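Orotate phosphoribosyltransferase (Aeropyrum pernix, PDB 2YZK) probably catalyses the magnesium-dependent transfer of a phosphoribosyl group from 5-phosphoribose 1-diphosphate to orotate, giving orotidine monophosphate in de novo pyrimidine synthesis. Local coordinates at residues Val115-Glu127 / Glu147-Leu160. Residues are numbered along the deposited sequence; the frame is centred on the assembly and turned at random.
Sequences VATTGTSIAKSIE and EGAGELLARMGVRL
Ile126 and selenomethionine Met156 cross obliquely where helix 120-127 faces the type I turn 154-157, the axes of helices 120-127 and 149-154 running nearly parallel at 24°. Met156 carries CG between its backbone N and carbonyl carbon (chi1 65°), and a bend at chi3 (-84°) lays its flexible, apolar end along the neighbouring helix: SE lies 3.6 Å from Ala123 CB, and CE presses on Ile126 CG2 at a tight 3.3 Å. The same CG2 meets Val158 CG2 at 4.0 Å, the two branched side chains reaching tip to tip. An alanine in place of Ile126 would probably cost Val158 CG2 its partner in this contact, leave Met156 CE resting on CB alone and open a gap on that side. One helical turn back, the small Ala123 admits Leu152 CD2, while Ile122 and Leu153 cross at about a right angle. At the helix starts the backbones draw together, Gly119 CA and Ala149 CA being 3.9 Å apart; a side chain on Gly119 would strike Ala149. Here Ala149 CA makes a C-H...O contact with Thr118 O (3.4 Å), and a water donates to Thr117 O while accepting from Glu147 N and Ala149 N. With no direct hydrogen bond across it, the contact rests on apolar packing and this water, beside residues 117-119 of the predicted phosphoribosyl diphosphate site 113-121 in this type I phosphoribosyltransferase fold.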
ATOM      1  N   VAL A 115       4.819   7.209   9.911  1.00 11.44           N
ATOM      2  CA  VAL A 115       5.148   7.843  11.186  1.00 11.37           C
ATOM      3  C   VAL A 115       5.939   6.923  12.115  1.00 12.33           C
ATOM      4  O   VAL A 115       5.562   5.767  12.327  1.00 10.22           O
ATOM      5  CB  VAL A 115       3.854   8.289  11.923  1.00 12.57           C
ATOM      6  CG1 VAL A 115       4.197   8.910  13.265  1.00 13.84           C
ATOM      7  CG2 VAL A 115       3.086   9.275  11.068  1.00 12.31           C
ATOM      8  N   ALA A 116       7.035   7.438  12.666  1.00 11.13           N
ATOM      9  CA  ALA A 116       7.853   6.666  13.594  1.00 12.24           C
ATOM     10  C   ALA A 116       7.387   6.996  15.009  1.00 13.57           C
ATOM     11  O   ALA A 116       7.399   8.156  15.424  1.00 15.01           O
ATOM     12  CB  ALA A 116       9.333   7.023  13.429  1.00 11.18           C
ATOM     13  N   THR A 117       6.956   5.973  15.737  1.00 14.32           N
ATOM     14  CA  THR A 117       6.494   6.158  17.103  1.00 15.58           C
ATOM     15  C   THR A 117       7.558   5.605  18.045  1.00 15.07           C
ATOM     16  O   THR A 117       8.512   6.304  18.373  1.00 17.11           O
ATOM     17  CB  THR A 117       5.137   5.447  17.331  1.00 17.15           C
ATOM     18  OG1 THR A 117       5.271   4.046  17.070  1.00 18.31           O
ATOM     19  CG2 THR A 117       4.076   6.021  16.401  1.00 17.07           C
ATOM     20  N   THR A 118       7.415   4.352  18.460  1.00 15.31           N
ATOM     21  CA  THR A 118       8.394   3.745  19.354  1.00 15.55           C
ATOM     22  C   THR A 118       9.562   3.160  18.563  1.00 15.11           C
ATOM     23  O   THR A 118      10.645   2.943  19.103  1.00 15.30           O
ATOM     24  CB  THR A 118       7.763   2.616  20.192  1.00 16.67           C
ATOM     25  OG1 THR A 118       7.254   1.601  19.319  1.00 19.42           O
ATOM     26  CG2 THR A 118       6.631   3.159  21.046  1.00 16.00           C
ATOM     27  N   GLY A 119       9.325   2.907  17.280  1.00 14.25           N
ATOM     28  CA  GLY A 119      10.355   2.344  16.430  1.00 14.18           C
ATOM     29  C   GLY A 119      10.290   0.831  16.344  1.00 14.04           C
ATOM     30  O   GLY A 119      10.941   0.230  15.489  1.00 13.01           O
ATOM     31  N   THR A 120       9.497   0.212  17.214  1.00 14.43           N
ATOM     32  CA  THR A 120       9.383  -1.245  17.223  1.00 15.59           C
ATOM     33  C   THR A 120       8.774  -1.848  15.956  1.00 14.92           C
ATOM     34  O   THR A 120       9.164  -2.941  15.543  1.00 14.74           O
ATOM     35  CB  THR A 120       8.579  -1.743  18.458  1.00 15.76           C
ATOM     36  OG1 THR A 120       7.348  -1.020  18.561  1.00 19.05           O
ATOM     37  CG2 THR A 120       9.385  -1.544  19.732  1.00 15.16           C
ATOM     38  N   SER A 121       7.822  -1.154  15.339  1.00 15.01           N
ATOM     39  CA  SER A 121       7.206  -1.674  14.124  1.00 14.02           C
ATOM     40  C   SER A 121       8.251  -1.712  13.012  1.00 14.78           C
ATOM     41  O   SER A 121       8.282  -2.638  12.201  1.00 12.98           O
ATOM     42  CB  SER A 121       6.016  -0.803  13.699  1.00 16.80           C
ATOM     43  OG  SER A 121       6.415   0.533  13.443  1.00 19.12           O
ATOM     44  N   ILE A 122       9.112  -0.700  12.984  1.00 12.63           N
ATOM     45  CA  ILE A 122      10.163  -0.634  11.980  1.00 13.69           C
ATOM     46  C   ILE A 122      11.214  -1.693  12.300  1.00 12.88           C
ATOM     47  O   ILE A 122      11.703  -2.380  11.406  1.00 13.22           O
ATOM     48  CB  ILE A 122      10.806   0.770  11.961  1.00 13.28           C
ATOM     49  CG1 ILE A 122       9.743   1.803  11.561  1.00 12.84           C
ATOM     50  CG2 ILE A 122      11.982   0.802  10.986  1.00 13.64           C
ATOM     51  CD1 ILE A 122      10.101   3.273  11.734  1.00 15.50           C
ATOM     52  N   ALA A 123      11.540  -1.826  13.583  1.00 13.89           N
ATOM     53  CA  ALA A 123      12.527  -2.805  14.033  1.00 14.49           C
ATOM     54  C   ALA A 123      12.143  -4.217  13.595  1.00 15.26           C
ATOM     55  O   ALA A 123      12.997  -4.994  13.153  1.00 15.61           O
ATOM     56  CB  ALA A 123      12.664  -2.747  15.556  1.00 15.01           C
ATOM     57  N   LYS A 124      10.859  -4.546  13.726  1.00 13.90           N
ATOM     58  CA  LYS A 124      10.365  -5.863  13.334  1.00 15.78           C
ATOM     59  C   LYS A 124      10.567  -6.093  11.838  1.00 14.57           C
ATOM     60  O   LYS A 124      10.964  -7.181  11.417  1.00 13.61           O
ATOM     61  CB  LYS A 124       8.878  -6.011  13.690  1.00 18.62           C
ATOM     62  CG  LYS A 124       8.606  -6.105  15.186  1.00 22.31           C
ATOM     63  CD  LYS A 124       7.140  -6.421  15.481  1.00 25.38           C
ATOM     64  CE  LYS A 124       6.929  -6.739  16.956  1.00 27.11           C
ATOM     65  NZ  LYS A 124       5.564  -7.285  17.249  1.00 28.83           N
ATOM     66  N   SER A 125      10.309  -5.068  11.033  1.00 13.46           N
ATOM     67  CA  SER A 125      10.478  -5.194   9.589  1.00 13.57           C
ATOM     68  C   SER A 125      11.950  -5.409   9.254  1.00 12.49           C
ATOM     69  O   SER A 125      12.283  -6.178   8.344  1.00 10.31           O
ATOM     70  CB  SER A 125       9.955  -3.940   8.882  1.00 13.87           C
ATOM     71  OG  SER A 125       8.580  -3.753   9.166  1.00 18.59           O
ATOM     72  N   ILE A 126      12.828  -4.730   9.989  1.00 12.72           N
ATOM     73  CA  ILE A 126      14.264  -4.860   9.773  1.00 12.89           C
ATOM     74  C   ILE A 126      14.712  -6.291  10.068  1.00 13.05           C
ATOM     75  O   ILE A 126      15.516  -6.865   9.331  1.00 12.17           O
ATOM     76  CB  ILE A 126      15.064  -3.905  10.684  1.00 13.58           C
ATOM     77  CG1 ILE A 126      14.664  -2.454  10.409  1.00 14.81           C
ATOM     78  CG2 ILE A 126      16.557  -4.099  10.450  1.00 15.21           C
ATOM     79  CD1 ILE A 126      15.176  -1.884   9.087  1.00 13.89           C
ATOM     80  N   GLU A 127      14.195  -6.870  11.147  1.00 13.95           N
ATOM     81  CA  GLU A 127      14.571  -8.235  11.496  1.00 16.40           C
ATOM     82  C   GLU A 127      14.148  -9.226  10.411  1.00 15.51           C
ATOM     83  O   GLU A 127      14.903 -10.136  10.065  1.00 14.67           O
ATOM     84  CB  GLU A 127      13.979  -8.623  12.855  1.00 19.87           C
ATOM     85  CG  GLU A 127      14.565  -7.811  14.007  1.00 25.97           C
ATOM     86  CD  GLU A 127      14.076  -8.263  15.371  1.00 30.68           C
ATOM     87  OE1 GLU A 127      12.842  -8.327  15.573  1.00 33.17           O
ATOM     88  OE2 GLU A 127      14.924  -8.548  16.247  1.00 33.82           O
ATOM     89  N   GLU A 147      10.013  10.140  19.979  1.00 17.54           N
ATOM     90  CA  GLU A 147       9.748   9.473  21.242  1.00 17.75           C
ATOM     91  C   GLU A 147      10.475   8.139  21.396  1.00 16.79           C
ATOM     92  O   GLU A 147       9.894   7.135  21.819  1.00 17.07           O
ATOM     93  CB  GLU A 147       8.230   9.321  21.417  1.00 17.60           C
ATOM     94  CG  GLU A 147       7.539  10.692  21.483  1.00 18.41           C
ATOM     95  CD  GLU A 147       6.019  10.633  21.472  1.00 19.04           C
ATOM     96  OE1 GLU A 147       5.454   9.547  21.238  1.00 20.54           O
ATOM     97  OE2 GLU A 147       5.388  11.691  21.688  1.00 19.99           O
ATOM     98  N   GLY A 148      11.755   8.139  21.036  1.00 15.95           N
ATOM     99  CA  GLY A 148      12.561   6.938  21.179  1.00 14.89           C
ATOM    100  C   GLY A 148      12.826   6.059  19.969  1.00 14.87           C
ATOM    101  O   GLY A 148      13.660   5.161  20.052  1.00 14.23           O
ATOM    102  N   ALA A 149      12.144   6.301  18.853  1.00 12.82           N
ATOM    103  CA  ALA A 149      12.338   5.479  17.659  1.00 12.39           C
ATOM    104  C   ALA A 149      13.772   5.506  17.146  1.00 11.80           C
ATOM    105  O   ALA A 149      14.361   4.456  16.871  1.00 12.37           O
ATOM    106  CB  ALA A 149      11.383   5.922  16.549  1.00 12.40           C
ATOM    107  N   GLY A 150      14.333   6.704  17.016  1.00 11.69           N
ATOM    108  CA  GLY A 150      15.691   6.824  16.520  1.00 13.10           C
ATOM    109  C   GLY A 150      16.725   6.125  17.379  1.00 14.01           C
ATOM    110  O   GLY A 150      17.652   5.504  16.859  1.00 14.60           O
ATOM    111  N   GLU A 151      16.575   6.229  18.697  1.00 14.64           N
ATOM    112  CA  GLU A 151      17.512   5.600  19.621  1.00 15.17           C
ATOM    113  C   GLU A 151      17.418   4.080  19.559  1.00 14.76           C
ATOM    114  O   GLU A 151      18.438   3.380  19.579  1.00 14.28           O
ATOM    115  CB  GLU A 151      17.235   6.060  21.056  1.00 17.52           C
ATOM    116  CG  GLU A 151      17.540   7.524  21.345  1.00 21.78           C
ATOM    117  CD  GLU A 151      16.684   8.490  20.547  1.00 22.62           C
ATOM    118  OE1 GLU A 151      15.481   8.213  20.346  1.00 22.60           O
ATOM    119  OE2 GLU A 151      17.219   9.541  20.135  1.00 26.58           O
ATOM    120  N   LEU A 152      16.192   3.570  19.490  1.00 14.48           N
ATOM    121  CA  LEU A 152      15.967   2.135  19.433  1.00 14.92           C
ATOM    122  C   LEU A 152      16.571   1.554  18.161  1.00 15.65           C
ATOM    123  O   LEU A 152      17.258   0.532  18.203  1.00 14.81           O
ATOM    124  CB  LEU A 152      14.464   1.827  19.505  1.00 16.22           C
ATOM    125  CG  LEU A 152      14.038   0.354  19.499  1.00 17.31           C
ATOM    126  CD1 LEU A 152      12.727   0.192  20.249  1.00 18.84           C
ATOM    127  CD2 LEU A 152      13.897  -0.144  18.068  1.00 15.85           C
ATOM    128  N   LEU A 153      16.329   2.213  17.033  1.00 14.30           N
ATOM    129  CA  LEU A 153      16.859   1.738  15.761  1.00 15.40           C
ATOM    130  C   LEU A 153      18.380   1.874  15.698  1.00 15.00           C
ATOM    131  O   LEU A 153      19.057   1.051  15.087  1.00 16.12           O
ATOM    132  CB  LEU A 153      16.204   2.496  14.600  1.00 13.01           C
ATOM    133  CG  LEU A 153      14.724   2.149  14.398  1.00 15.14           C
ATOM    134  CD1 LEU A 153      14.094   3.130  13.422  1.00 14.66           C
ATOM    135  CD2 LEU A 153      14.588   0.716  13.902  1.00 14.40           C
ATOM    136  N   ALA A 154      18.917   2.909  16.337  1.00 15.80           N
ATOM    137  CA  ALA A 154      20.358   3.124  16.336  1.00 17.25           C
ATOM    138  C   ALA A 154      21.051   1.957  17.019  1.00 18.88           C
ATOM    139  O   ALA A 154      22.165   1.582  16.646  1.00 18.53           O
ATOM    140  CB  ALA A 154      20.700   4.427  17.055  1.00 16.84           C
ATOM    141  N   ARG A 155      20.383   1.379  18.012  1.00 20.91           N
ATOM    142  CA  ARG A 155      20.942   0.255  18.753  1.00 25.27           C
ATOM    143  C   ARG A 155      20.973  -1.043  17.958  1.00 26.01           C
ATOM    144  O   ARG A 155      21.582  -2.020  18.391  1.00 26.22           O
ATOM    145  CB  ARG A 155      20.188   0.049  20.072  1.00 27.10           C
ATOM    146  CG  ARG A 155      20.526   1.094  21.129  1.00 30.89           C
ATOM    147  CD  ARG A 155      20.022   0.694  22.510  1.00 34.53           C
ATOM    148  NE  ARG A 155      18.572   0.809  22.648  1.00 37.74           N
ATOM    149  CZ  ARG A 155      17.907   1.961  22.637  1.00 38.61           C
ATOM    150  NH1 ARG A 155      18.562   3.106  22.493  1.00 40.06           N
ATOM    151  NH2 ARG A 155      16.589   1.969  22.780  1.00 38.75           N
HETATM  152  N   MSE A 156      20.312  -1.066  16.804  1.00 23.70           N
HETATM  153  CA  MSE A 156      20.333  -2.260  15.969  1.00 20.52           C
HETATM  154  C   MSE A 156      20.912  -1.923  14.597  1.00 17.66           C
HETATM  155  O   MSE A 156      20.574  -2.543  13.592  1.00 17.01           O
HETATM  156  CB  MSE A 156      18.938  -2.892  15.848  1.00 24.83           C
HETATM  157  CG  MSE A 156      17.878  -2.079  15.137  1.00 29.10           C
HETATM  158 SE   MSE A 156      16.277  -2.959  15.159  1.00 37.92          SE
HETATM  159  CE  MSE A 156      16.469  -4.055  13.744  1.00 32.93           C
ATOM    160  N   GLY A 157      21.792  -0.924  14.580  1.00 13.86           N
ATOM    161  CA  GLY A 157      22.459  -0.527  13.351  1.00 13.91           C
ATOM    162  C   GLY A 157      21.599   0.055  12.245  1.00 12.11           C
ATOM    163  O   GLY A 157      21.862  -0.169  11.063  1.00 11.39           O
ATOM    164  N   VAL A 158      20.579   0.813  12.622  1.00 12.18           N
ATOM    165  CA  VAL A 158      19.703   1.433  11.635  1.00 11.65           C
ATOM    166  C   VAL A 158      19.579   2.934  11.906  1.00 11.90           C
ATOM    167  O   VAL A 158      19.325   3.356  13.035  1.00 12.64           O
ATOM    168  CB  VAL A 158      18.303   0.785  11.655  1.00 11.35           C
ATOM    169  CG1 VAL A 158      17.377   1.519  10.686  1.00 11.75           C
ATOM    170  CG2 VAL A 158      18.410  -0.693  11.274  1.00 12.14           C
ATOM    171  N   ARG A 159      19.787   3.733  10.863  1.00 12.17           N
ATOM    172  CA  ARG A 159      19.704   5.185  10.968  1.00 12.86           C
ATOM    173  C   ARG A 159      18.320   5.651  10.540  1.00 13.10           C
ATOM    174  O   ARG A 159      17.917   5.438   9.397  1.00 12.13           O
ATOM    175  CB  ARG A 159      20.757   5.846  10.069  1.00 14.75           C
ATOM    176  CG  ARG A 159      20.734   7.367  10.120  1.00 19.75           C
ATOM    177  CD  ARG A 159      21.550   8.001   8.996  1.00 24.44           C
ATOM    178  NE  ARG A 159      21.058   7.581   7.688  1.00 29.02           N
ATOM    179  CZ  ARG A 159      21.148   8.309   6.578  1.00 31.10           C
ATOM    180  NH1 ARG A 159      21.715   9.507   6.611  1.00 32.44           N
ATOM    181  NH2 ARG A 159      20.668   7.835   5.434  1.00 31.34           N
ATOM    182  N   LEU A 160      17.593   6.279  11.459  1.00 11.83           N
ATOM    183  CA  LEU A 160      16.260   6.782  11.155  1.00 10.76           C
ATOM    184  C   LEU A 160      16.378   8.193  10.599  1.00 12.24           C
ATOM    185  O   LEU A 160      17.077   9.034  11.166  1.00 10.40           O
ATOM    186  CB  LEU A 160      15.392   6.816  12.420  1.00 10.29           C
ATOM    187  CG  LEU A 160      13.993   7.437  12.278  1.00 10.09           C
ATOM    188  CD1 LEU A 160      13.113   6.529  11.428  1.00  9.76           C
ATOM    189  CD2 LEU A 160      13.365   7.634  13.655  1.00  9.31           C
TER
HETATM  190  O   HOH W   1      10.050   8.436  17.840  1.00 15.36           O